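Local coordinates for protein transcriptional regulator, LysR family (Vibrio cholerae, PDB 3SZP) that activates virulence genes of Vibrio cholerae as a LysR-type transcription factor sensitive to oxygen and pH, probably by binding DNA through its winged helix-turn-helix, at residues L8-V13 / R63-C68; I93-P98 / I120-M125; M266-K271 / L280-V285. One frame throughout, in Å; residues are numbered along the deposited sequence.

Contact 1 (L8-V13 / R63-C68); sequences LFRLVV and RFYKDC
Phe9 meets Phe64 and Tyr65 where the first helix of the winged helix-turn-helix, 3-15, lies against the long linker helix 59-83 of this LysR-type regulator. The two short helical segments cross at close to a right angle (-102°), with axes 10.2 Å apart, and side chains fill the gap between them. Phe9 sends its ring across with CG anti to the backbone N (chi1 157°). The rim atom CE2 lies 3.8 Å from the backbone N of Tyr65, which comes in at the ring edge, and 3.9 Å from CB of Phe64. The side chain of Phe64 runs roughly perpendicular to that of Phe9. Its own ring turns off toward Leu43, Leu45 and Leu47, while Phe9 also touches Leu39, Leu47 and Leu57, so both phenylalanines belong to the apolar core shared by the DNA-binding domain and the start of the linker. Arg10 adds its carbonyl O, 4.1 Å from Tyr65 CE1, and the root of its side chain, with CG 4.3 Å from the same CE1. Its guanidinium stays on its own helix, bonded to Asn7 and paired with Glu14. One turn beyond Phe9, Val13 serves two rings with its two methyls. CG2 rests on the outer part of one face of Phe9, while CG1 reaches over to Tyr65. The second subunit also reaches helix 59-83: Ile82 of that chain packs on Phe64 and Cys68, and Glu85 of that chain pairs with Arg63. The valine-tyrosine meeting is a centred CH-pi contact: Val13 CG1 stands 3.6 Å from the centroid of the Tyr65 ring, only 11° off its normal, touching all six ring carbons about equally.

Contact 2 (I93-P98 / I120-M125); sequences IRISAP and IHIELM
In both Arg94 (chi1 -159°) and Glu123 (chi1 -173°), CG swings anti to the backbone N and the chain beyond stays extended, which lays the two side chains next to each other, pointing the same way off one face of the sheet. There Arg94 NE gives a hydrogen bond of 3.2 Å to Glu123 OE2, part of a salt bridge. The oxygen lies at the edge of the guanidinium, whereas NE comes in from above the carboxylate plane; the two flat groups are turned 77° apart. NH1 of Arg94 is bonded to the backbone of Glu137, and Trp138 makes a cation-pi contact with the same side chain.

Strands 91-98 and 120-127 run parallel, joined through helix 102-116 in a beta-alpha-beta crossover of the periplasmic-binding-protein-like domain. Five backbone bonds join the segments, among them Ile93 N to His121 O at 2.7 Å and Met125 N to Ile95 O at 2.9 Å. On the opposite face, Ile95 CD1 meets Ile122 CG2 at 3.9 Å, and CD1 of Leu124 touches both Ile95 CG2 and Ala97 CB. Helix 102-116 covers Ile122 and Leu124, Phe281 covers Ile93 and Ile95, and a strand of the third subunit pairs with 122-124, carrying the sheet across the interface. Glu123 is buried, with a weak, long second ion pair to Arg92, so the guanidinium of Arg94 probably helps keep its carboxylate ionised.

Contact 3 (M266-K271 / L280-V285); sequences MLYNHK and LFIDFV
Ile282 spreads two methyls over one face of the Tyr268 ring. CD1 sits above the near rim, 3.3 Å from Tyr268 CD2, a close approach, while CG2 makes a CH-pi contact farther along the ring, 4.1 Å from its centroid and 19° off the normal. The tyrosine can receive them because its CG stands between the backbone N and the carbonyl carbon (chi1 52°), swinging the ring round to present its face to the helix. From the side of the turn that follows the strand, Lys271 slides past Ile282 in the opposite direction and lays CG 3.9 Å from the same CD1.

Strand 262-268, an inner strand hydrogen-bonded to both 140-144 and 153-166, here turns back into helix 276-287, and residues 266-268 run nearly antiparallel to 280-285 (156°) in the alpha/beta fold of the LysR effector-binding domain. Deeper under the sheet, Met266 and Val285 pass alongside each other. The bend at the end of the methionine sets CE 3.5 Å from Val285 CG1, tight for two methyls, with SD at 3.7 Å from that CG1; Ile157 of the neighbouring strand touches both residues. At the exposed end, Lys271 NZ reaches over to Asp283 and forms a salt bridge with OD1 at 2.6 Å, meeting that oxygen on its syn side, a little out of the carboxylate plane.

Overall arrangement
From the N terminus, contact 1 closes first: the chain leaves helix 3-15, passes through the helix-turn-helix and the wing, and returns on linker helix 59-83. That helix leads out of the DNA-binding domain into strand 91-98, where contact 2 closes a shorter loop around helix 102-116. Contact 3 closes the shortest one near the C terminus, between strand 262-268 and helix 276-287. The three follow in series, neither nested nor crossed. Contact 1 stands apart, its centre 27 Å from that of contact 2 and 35 Å from that of contact 3. Contacts 2 and 3 share a sheet and touch: Phe281 CZ lies 3.5 Å from Ile95 CD1.

Contact 1 (L8-V13 / R63-C68)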
loop_
_atom_site.group_PDB
_atom_site.type_symbol
_atom_site.label_atom_id
_atom_site.label_comp_id
_atom_site.label_asym_id
_atom_site.label_seq_id
_atom_site.Cartn_x
_atom_site.Cartn_y
_atom_site.Cartn_z
ATOM N N LEU A 8 -21.534 -7.289 8.791
ATOM C CA LEU A 8 -20.896 -6.562 7.697
ATOM C C LEU A 8 -19.400 -6.855 7.716
ATOM O O LEU A 8 -18.775 -7.015 6.673
ATOM C CB LEU A 8 -21.121 -5.050 7.808
ATOM C CG LEU A 8 -20.320 -4.266 6.742
ATOM C CD1 LEU A 8 -20.793 -4.671 5.342
ATOM C CD2 LEU A 8 -20.426 -2.747 6.915
ATOM N N PHE A 9 -18.841 -6.926 8.920
ATOM C CA PHE A 9 -17.436 -7.277 9.103
ATOM C C PHE A 9 -17.173 -8.653 8.510
ATOM O O PHE A 9 -16.231 -8.835 7.747
ATOM C CB PHE A 9 -17.081 -7.247 10.590
ATOM C CG PHE A 9 -15.883 -8.086 10.956
ATOM C CD1 PHE A 9 -14.590 -7.678 10.619
ATOM C CD2 PHE A 9 -16.043 -9.270 11.664
ATOM C CE1 PHE A 9 -13.484 -8.444 10.981
ATOM C CE2 PHE A 9 -14.931 -10.033 12.044
ATOM C CZ PHE A 9 -13.653 -9.625 11.689
ATOM N N ARG A 10 -18.024 -9.617 8.841
ATOM C CA ARG A 10 -17.918 -10.938 8.240
ATOM C C ARG A 10 -17.898 -10.882 6.705
ATOM O O ARG A 10 -17.092 -11.565 6.072
ATOM C CB ARG A 10 -19.062 -11.834 8.710
ATOM C CG ARG A 10 -19.113 -13.186 7.999
ATOM C CD ARG A 10 -20.325 -14.008 8.425
ATOM N NE ARG A 10 -21.592 -13.449 7.952
ATOM C CZ ARG A 10 -22.248 -13.875 6.870
ATOM N NH1 ARG A 10 -21.751 -14.852 6.119
ATOM N NH2 ARG A 10 -23.403 -13.312 6.524
ATOM N N LEU A 11 -18.779 -10.073 6.112
ATOM C CA LEU A 11 -18.893 -10.008 4.654
ATOM C C LEU A 11 -17.652 -9.376 4.042
ATOM O O LEU A 11 -17.215 -9.753 2.950
ATOM C CB LEU A 11 -20.132 -9.210 4.224
ATOM C CG LEU A 11 -21.533 -9.724 4.554
ATOM C CD1 LEU A 11 -22.591 -8.797 3.947
ATOM C CD2 LEU A 11 -21.732 -11.149 4.066
ATOM N N VAL A 12 -17.106 -8.386 4.740
ATOM C CA VAL A 12 -15.886 -7.737 4.286
ATOM C C VAL A 12 -14.749 -8.757 4.205
ATOM O O VAL A 12 -13.997 -8.777 3.241
ATOM C CB VAL A 12 -15.503 -6.572 5.208
ATOM C CG1 VAL A 12 -14.042 -6.190 5.013
ATOM C CG2 VAL A 12 -16.444 -5.361 4.968
ATOM N N VAL A 13 -14.645 -9.611 5.217
ATOM C CA VAL A 13 -13.602 -10.630 5.239
ATOM C C VAL A 13 -13.790 -11.614 4.092
ATOM O O VAL A 13 -12.836 -11.978 3.419
ATOM C CB VAL A 13 -13.586 -11.408 6.584
ATOM C CG1 VAL A 13 -12.553 -12.523 6.546
ATOM C CG2 VAL A 13 -13.307 -10.470 7.735
ATOM N N ARG A 63 -10.311 -14.034 15.619
ATOM C CA ARG A 63 -11.155 -14.732 16.576
ATOM C C ARG A 63 -12.654 -14.463 16.315
ATOM O O ARG A 63 -13.473 -15.382 16.361
ATOM C CB ARG A 63 -10.761 -14.304 17.995
ATOM C CG ARG A 63 -11.531 -14.969 19.107
ATOM C CD ARG A 63 -11.012 -16.371 19.388
ATOM N NE ARG A 63 -11.870 -17.029 20.363
ATOM C CZ ARG A 63 -11.720 -16.930 21.682
ATOM N NH1 ARG A 63 -10.721 -16.209 22.205
ATOM N NH2 ARG A 63 -12.570 -17.569 22.486
ATOM N N PHE A 64 -13.005 -13.212 16.036
ATOM C CA PHE A 64 -14.402 -12.873 15.750
ATOM C C PHE A 64 -14.914 -13.549 14.475
ATOM O O PHE A 64 -16.015 -14.108 14.460
ATOM C CB PHE A 64 -14.619 -11.357 15.693
ATOM C CG PHE A 64 -14.839 -10.723 17.045
ATOM C CD1 PHE A 64 -16.115 -10.689 17.607
ATOM C CD2 PHE A 64 -13.778 -10.178 17.755
ATOM C CE1 PHE A 64 -16.342 -10.109 18.841
ATOM C CE2 PHE A 64 -13.980 -9.595 18.992
ATOM C CZ PHE A 64 -15.281 -9.565 19.545
ATOM N N TYR A 65 -14.113 -13.523 13.423
ATOM C CA TYR A 65 -14.510 -14.130 12.159
ATOM C C TYR A 65 -14.734 -15.629 12.308
ATOM O O TYR A 65 -15.803 -16.135 11.978
ATOM C CB TYR A 65 -13.464 -13.865 11.076
ATOM C CG TYR A 65 -13.776 -14.540 9.759
ATOM C CD1 TYR A 65 -14.867 -14.143 8.988
ATOM C CD2 TYR A 65 -12.982 -15.577 9.285
ATOM C CE1 TYR A 65 -15.155 -14.760 7.778
ATOM C CE2 TYR A 65 -13.259 -16.203 8.069
ATOM C CZ TYR A 65 -14.351 -15.791 7.322
ATOM O OH TYR A 65 -14.626 -16.411 6.114
ATOM N N LYS A 66 -13.723 -16.336 12.801
ATOM C CA LYS A 66 -13.795 -17.785 12.936
ATOM C C LYS A 66 -14.973 -18.213 13.814
ATOM O O LYS A 66 -15.747 -19.070 13.426
ATOM C CB LYS A 66 -12.471 -18.341 13.483
ATOM C CG LYS A 66 -12.332 -19.866 13.411
ATOM C CD LYS A 66 -12.638 -20.383 11.990
ATOM C CE LYS A 66 -12.067 -21.796 11.728
ATOM N NZ LYS A 66 -12.550 -22.845 12.688
ATOM N N ASP A 67 -15.111 -17.594 14.982
ATOM C CA ASP A 67 -16.088 -18.011 15.989
ATOM C C ASP A 67 -17.529 -17.620 15.680
ATOM O O ASP A 67 -18.431 -18.443 15.800
ATOM C CB ASP A 67 -15.706 -17.471 17.372
ATOM C CG ASP A 67 -14.569 -18.250 18.003
ATOM O OD1 ASP A 67 -13.870 -18.947 17.245
ATOM O OD2 ASP A 67 -14.377 -18.173 19.243
ATOM N N CYS A 68 -17.741 -16.362 15.305
ATOM C CA CYS A 68 -19.083 -15.843 15.080
ATOM C C CYS A 68 -19.677 -16.188 13.721
ATOM O O CYS A 68 -20.899 -16.245 13.583
ATOM C CB CYS A 68 -19.102 -14.326 15.237
ATOM S SG CYS A 68 -18.690 -13.774 16.876
#

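Contact 2 (I93-P98 / I120-M125)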
loop_
_atom_site.group_PDB
_atom_site.type_symbol
_atom_site.label_atom_id
_atom_site.label_comp_id
_atom_site.label_asym_id
_atom_site.label_seq_id
_atom_site.Cartn_x
_atom_site.Cartn_y
_atom_site.Cartn_z
ATOM N N ILE A 93 -37.693 -9.169 -5.776
ATOM C CA ILE A 93 -36.981 -10.022 -6.707
ATOM C C ILE A 93 -35.650 -9.376 -7.100
ATOM O O ILE A 93 -35.540 -8.156 -7.242
ATOM C CB ILE A 93 -37.837 -10.392 -7.939
ATOM C CG1 ILE A 93 -37.966 -9.228 -8.909
ATOM C CG2 ILE A 93 -39.227 -10.864 -7.515
ATOM C CD1 ILE A 93 -38.962 -9.510 -10.033
ATOM N N ARG A 94 -34.631 -10.205 -7.251
ATOM C CA ARG A 94 -33.288 -9.708 -7.495
ATOM C C ARG A 94 -32.862 -10.039 -8.922
ATOM O O ARG A 94 -32.865 -11.204 -9.337
ATOM C CB ARG A 94 -32.337 -10.324 -6.480
ATOM C CG ARG A 94 -31.055 -9.566 -6.284
ATOM C CD ARG A 94 -30.322 -10.074 -5.033
ATOM N NE ARG A 94 -29.094 -9.327 -4.802
ATOM C CZ ARG A 94 -27.882 -9.790 -5.073
ATOM N NH1 ARG A 94 -27.742 -11.007 -5.587
ATOM N NH2 ARG A 94 -26.809 -9.041 -4.820
ATOM N N ILE A 95 -32.508 -8.999 -9.670
ATOM C CA ILE A 95 -32.200 -9.119 -11.081
ATOM C C ILE A 95 -30.807 -8.572 -11.386
ATOM O O ILE A 95 -30.430 -7.511 -10.871
ATOM C CB ILE A 95 -33.219 -8.322 -11.901
ATOM C CG1 ILE A 95 -34.628 -8.815 -11.596
ATOM C CG2 ILE A 95 -32.911 -8.419 -13.390
ATOM C CD1 ILE A 95 -35.704 -7.979 -12.226
ATOM N N SER A 96 -30.053 -9.295 -12.213
ATOM C CA SER A 96 -28.788 -8.801 -12.745
ATOM C C SER A 96 -28.989 -8.479 -14.226
ATOM O O SER A 96 -29.714 -9.192 -14.923
ATOM C CB SER A 96 -27.682 -9.848 -12.567
ATOM O OG SER A 96 -26.531 -9.543 -13.335
ATOM N N ALA A 97 -28.370 -7.398 -14.700
ATOM C CA ALA A 97 -28.540 -6.975 -16.087
ATOM C C ALA A 97 -27.324 -6.217 -16.570
ATOM O O ALA A 97 -26.530 -5.726 -15.768
ATOM C CB ALA A 97 -29.811 -6.126 -16.257
ATOM N N PRO A 98 -27.166 -6.117 -17.896
ATOM C CA PRO A 98 -25.943 -5.498 -18.416
ATOM C C PRO A 98 -25.958 -3.992 -18.224
ATOM O O PRO A 98 -27.028 -3.377 -18.195
ATOM C CB PRO A 98 -25.972 -5.863 -19.903
ATOM C CG PRO A 98 -27.370 -6.092 -20.221
ATOM C CD PRO A 98 -28.024 -6.643 -18.973
ATOM N N ILE A 120 -44.648 -6.049 -5.568
ATOM C CA ILE A 120 -43.408 -6.730 -5.909
ATOM C C ILE A 120 -42.289 -5.703 -6.082
ATOM O O ILE A 120 -42.403 -4.785 -6.897
ATOM C CB ILE A 120 -43.546 -7.555 -7.198
ATOM C CG1 ILE A 120 -44.448 -8.764 -6.953
ATOM C CG2 ILE A 120 -42.171 -7.981 -7.694
ATOM C CD1 ILE A 120 -44.665 -9.599 -8.170
ATOM N N HIS A 121 -41.220 -5.848 -5.311
ATOM C CA HIS A 121 -40.133 -4.879 -5.364
ATOM C C HIS A 121 -38.903 -5.392 -6.103
ATOM O O HIS A 121 -38.511 -6.553 -5.972
ATOM C CB HIS A 121 -39.777 -4.384 -3.969
ATOM C CG HIS A 121 -40.918 -3.714 -3.264
ATOM N ND1 HIS A 121 -42.089 -3.366 -3.907
ATOM C CD2 HIS A 121 -41.076 -3.349 -1.968
ATOM C CE1 HIS A 121 -42.914 -2.800 -3.044
ATOM N NE2 HIS A 121 -42.324 -2.780 -1.860
ATOM N N ILE A 122 -38.303 -4.519 -6.897
ATOM C CA ILE A 122 -37.161 -4.916 -7.709
ATOM C C ILE A 122 -35.857 -4.348 -7.189
ATOM O O ILE A 122 -35.726 -3.138 -6.988
ATOM C CB ILE A 122 -37.318 -4.508 -9.179
ATOM C CG1 ILE A 122 -38.486 -5.260 -9.812
ATOM C CG2 ILE A 122 -36.020 -4.794 -9.945
ATOM C CD1 ILE A 122 -38.604 -5.049 -11.333
ATOM N N GLU A 123 -34.908 -5.247 -6.953
ATOM C CA GLU A 123 -33.516 -4.878 -6.748
ATOM C C GLU A 123 -32.756 -5.221 -8.038
ATOM O O GLU A 123 -32.679 -6.381 -8.440
ATOM C CB GLU A 123 -32.918 -5.610 -5.546
ATOM C CG GLU A 123 -31.526 -5.131 -5.210
ATOM C CD GLU A 123 -30.830 -5.994 -4.189
ATOM O OE1 GLU A 123 -31.494 -6.509 -3.270
ATOM O OE2 GLU A 123 -29.598 -6.162 -4.310
ATOM N N LEU A 124 -32.222 -4.194 -8.690
ATOM C CA LEU A 124 -31.562 -4.344 -9.983
ATOM C C LEU A 124 -30.070 -3.984 -9.900
ATOM O O LEU A 124 -29.709 -2.870 -9.524
ATOM C CB LEU A 124 -32.256 -3.462 -11.021
ATOM C CG LEU A 124 -31.676 -3.391 -12.441
ATOM C CD1 LEU A 124 -31.752 -4.752 -13.133
ATOM C CD2 LEU A 124 -32.408 -2.343 -13.260
ATOM N N MET A 125 -29.218 -4.947 -10.232
ATOM C CA MET A 125 -27.778 -4.736 -10.279
ATOM C C MET A 125 -27.268 -4.793 -11.718
ATOM O O MET A 125 -27.466 -5.780 -12.420
ATOM C CB MET A 125 -27.059 -5.786 -9.436
ATOM C CG MET A 125 -25.559 -5.820 -9.648
ATOM S SD MET A 125 -24.690 -4.550 -8.696
ATOM C CE MET A 125 -25.060 -5.074 -7.009
#

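Contact 3 (M266-K271 / L280-V285)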
loop_
_atom_site.group_PDB
_atom_site.type_symbol
_atom_site.label_atom_id
_atom_site.label_comp_id
_atom_site.label_asym_id
_atom_site.label_seq_id
_atom_site.Cartn_x
_atom_site.Cartn_y
_atom_site.Cartn_z
ATOM N N MET A 266 -32.690 -13.916 -21.158
ATOM C CA MET A 266 -33.135 -13.978 -19.780
ATOM C C MET A 266 -32.847 -15.382 -19.276
ATOM O O MET A 266 -33.169 -16.355 -19.945
ATOM C CB MET A 266 -34.635 -13.718 -19.689
ATOM C CG MET A 266 -35.253 -14.004 -18.321
ATOM S SD MET A 266 -36.967 -13.401 -18.163
ATOM C CE MET A 266 -37.722 -14.246 -19.555
ATOM N N LEU A 267 -32.228 -15.483 -18.104
ATOM C CA LEU A 267 -31.909 -16.772 -17.525
ATOM C C LEU A 267 -32.545 -16.834 -16.155
ATOM O O LEU A 267 -32.620 -15.820 -15.464
ATOM C CB LEU A 267 -30.396 -16.955 -17.390
ATOM C CG LEU A 267 -29.455 -16.457 -18.492
ATOM C CD1 LEU A 267 -28.106 -17.151 -18.294
ATOM C CD2 LEU A 267 -29.972 -16.770 -19.872
ATOM N N TYR A 268 -33.014 -18.021 -15.776
ATOM C CA TYR A 268 -33.660 -18.234 -14.486
ATOM C C TYR A 268 -33.690 -19.706 -14.140
ATOM O O TYR A 268 -33.551 -20.558 -15.012
ATOM C CB TYR A 268 -35.090 -17.706 -14.506
ATOM C CG TYR A 268 -35.924 -18.219 -15.666
ATOM C CD1 TYR A 268 -35.811 -17.656 -16.931
ATOM C CD2 TYR A 268 -36.823 -19.260 -15.493
ATOM C CE1 TYR A 268 -36.570 -18.110 -17.990
ATOM C CE2 TYR A 268 -37.587 -19.726 -16.547
ATOM C CZ TYR A 268 -37.456 -19.144 -17.793
ATOM O OH TYR A 268 -38.215 -19.606 -18.851
ATOM N N ASN A 269 -33.869 -20.001 -12.858
ATOM C CA ASN A 269 -34.093 -21.365 -12.406
ATOM C C ASN A 269 -35.485 -21.843 -12.814
ATOM O O ASN A 269 -36.440 -21.063 -12.816
ATOM C CB ASN A 269 -33.920 -21.445 -10.895
ATOM C CG ASN A 269 -32.463 -21.380 -10.470
ATOM O OD1 ASN A 269 -31.844 -22.413 -10.209
ATOM N ND2 ASN A 269 -31.906 -20.164 -10.400
ATOM N N HIS A 270 -35.597 -23.121 -13.167
ATOM C CA HIS A 270 -36.859 -23.672 -13.657
ATOM C C HIS A 270 -38.035 -23.188 -12.823
ATOM O O HIS A 270 -37.925 -23.045 -11.609
ATOM C CB HIS A 270 -36.834 -25.202 -13.673
ATOM C CG HIS A 270 -38.070 -25.811 -14.259
ATOM N ND1 HIS A 270 -38.498 -25.539 -15.542
ATOM C CD2 HIS A 270 -38.984 -26.660 -13.733
ATOM C CE1 HIS A 270 -39.613 -26.204 -15.784
ATOM N NE2 HIS A 270 -39.930 -26.892 -14.702
ATOM N N LYS A 271 -39.163 -22.937 -13.475
ATOM C CA LYS A 271 -40.301 -22.344 -12.782
ATOM C C LYS A 271 -40.935 -23.240 -11.711
ATOM O O LYS A 271 -41.681 -22.750 -10.863
ATOM C CB LYS A 271 -41.352 -21.830 -13.775
ATOM C CG LYS A 271 -40.979 -20.479 -14.408
ATOM C CD LYS A 271 -42.189 -19.761 -15.009
ATOM C CE LYS A 271 -42.636 -20.394 -16.317
ATOM N NZ LYS A 271 -43.851 -19.730 -16.859
ATOM N N LEU A 280 -44.517 -14.679 -12.132
ATOM C CA LEU A 280 -45.204 -13.545 -12.733
ATOM C C LEU A 280 -44.238 -12.676 -13.551
ATOM O O LEU A 280 -44.532 -12.266 -14.679
ATOM C CB LEU A 280 -45.868 -12.703 -11.643
ATOM C CG LEU A 280 -47.074 -13.327 -10.938
ATOM C CD1 LEU A 280 -47.543 -12.481 -9.752
ATOM C CD2 LEU A 280 -48.209 -13.554 -11.918
ATOM N N PHE A 281 -43.078 -12.394 -12.978
ATOM C CA PHE A 281 -42.085 -11.610 -13.685
ATOM C C PHE A 281 -41.657 -12.308 -14.973
ATOM O O PHE A 281 -41.705 -11.736 -16.058
ATOM C CB PHE A 281 -40.869 -11.331 -12.798
ATOM C CG PHE A 281 -39.821 -10.497 -13.470
ATOM C CD1 PHE A 281 -39.980 -9.120 -13.587
ATOM C CD2 PHE A 281 -38.684 -11.088 -14.009
ATOM C CE1 PHE A 281 -39.008 -8.345 -14.224
ATOM C CE2 PHE A 281 -37.706 -10.317 -14.640
ATOM C CZ PHE A 281 -37.873 -8.952 -14.746
ATOM N N ILE A 282 -41.237 -13.554 -14.846
ATOM C CA ILE A 282 -40.808 -14.325 -16.001
ATOM C C ILE A 282 -41.873 -14.334 -17.108
ATOM O O ILE A 282 -41.565 -14.065 -18.276
ATOM C CB ILE A 282 -40.466 -15.764 -15.585
ATOM C CG1 ILE A 282 -39.226 -15.774 -14.690
ATOM C CG2 ILE A 282 -40.255 -16.654 -16.814
ATOM C CD1 ILE A 282 -38.929 -17.153 -14.102
ATOM N N ASP A 283 -43.118 -14.640 -16.744
ATOM C CA ASP A 283 -44.217 -14.650 -17.706
ATOM C C ASP A 283 -44.453 -13.263 -18.295
ATOM O O ASP A 283 -44.846 -13.119 -19.454
ATOM C CB ASP A 283 -45.511 -15.139 -17.053
ATOM C CG ASP A 283 -45.557 -16.653 -16.896
ATOM O OD1 ASP A 283 -44.660 -17.339 -17.440
ATOM O OD2 ASP A 283 -46.511 -17.160 -16.250
ATOM N N PHE A 284 -44.233 -12.237 -17.487
ATOM C CA PHE A 284 -44.411 -10.881 -17.964
ATOM C C PHE A 284 -43.392 -10.562 -19.063
ATOM O O PHE A 284 -43.754 -10.077 -20.134
ATOM C CB PHE A 284 -44.278 -9.887 -16.821
ATOM C CG PHE A 284 -44.684 -8.481 -17.189
ATOM C CD1 PHE A 284 -46.018 -8.096 -17.137
ATOM C CD2 PHE A 284 -43.738 -7.549 -17.579
ATOM C CE1 PHE A 284 -46.395 -6.800 -17.461
ATOM C CE2 PHE A 284 -44.115 -6.256 -17.907
ATOM C CZ PHE A 284 -45.449 -5.887 -17.854
ATOM N N VAL A 285 -42.123 -10.843 -18.800
ATOM C CA VAL A 285 -41.089 -10.620 -19.806
ATOM C C VAL A 285 -41.428 -11.359 -21.102
ATOM O O VAL A 285 -41.460 -10.765 -22.182
ATOM C CB VAL A 285 -39.710 -11.076 -19.311
ATOM C CG1 VAL A 285 -38.704 -11.008 -20.438
ATOM C CG2 VAL A 285 -39.269 -10.221 -18.121
#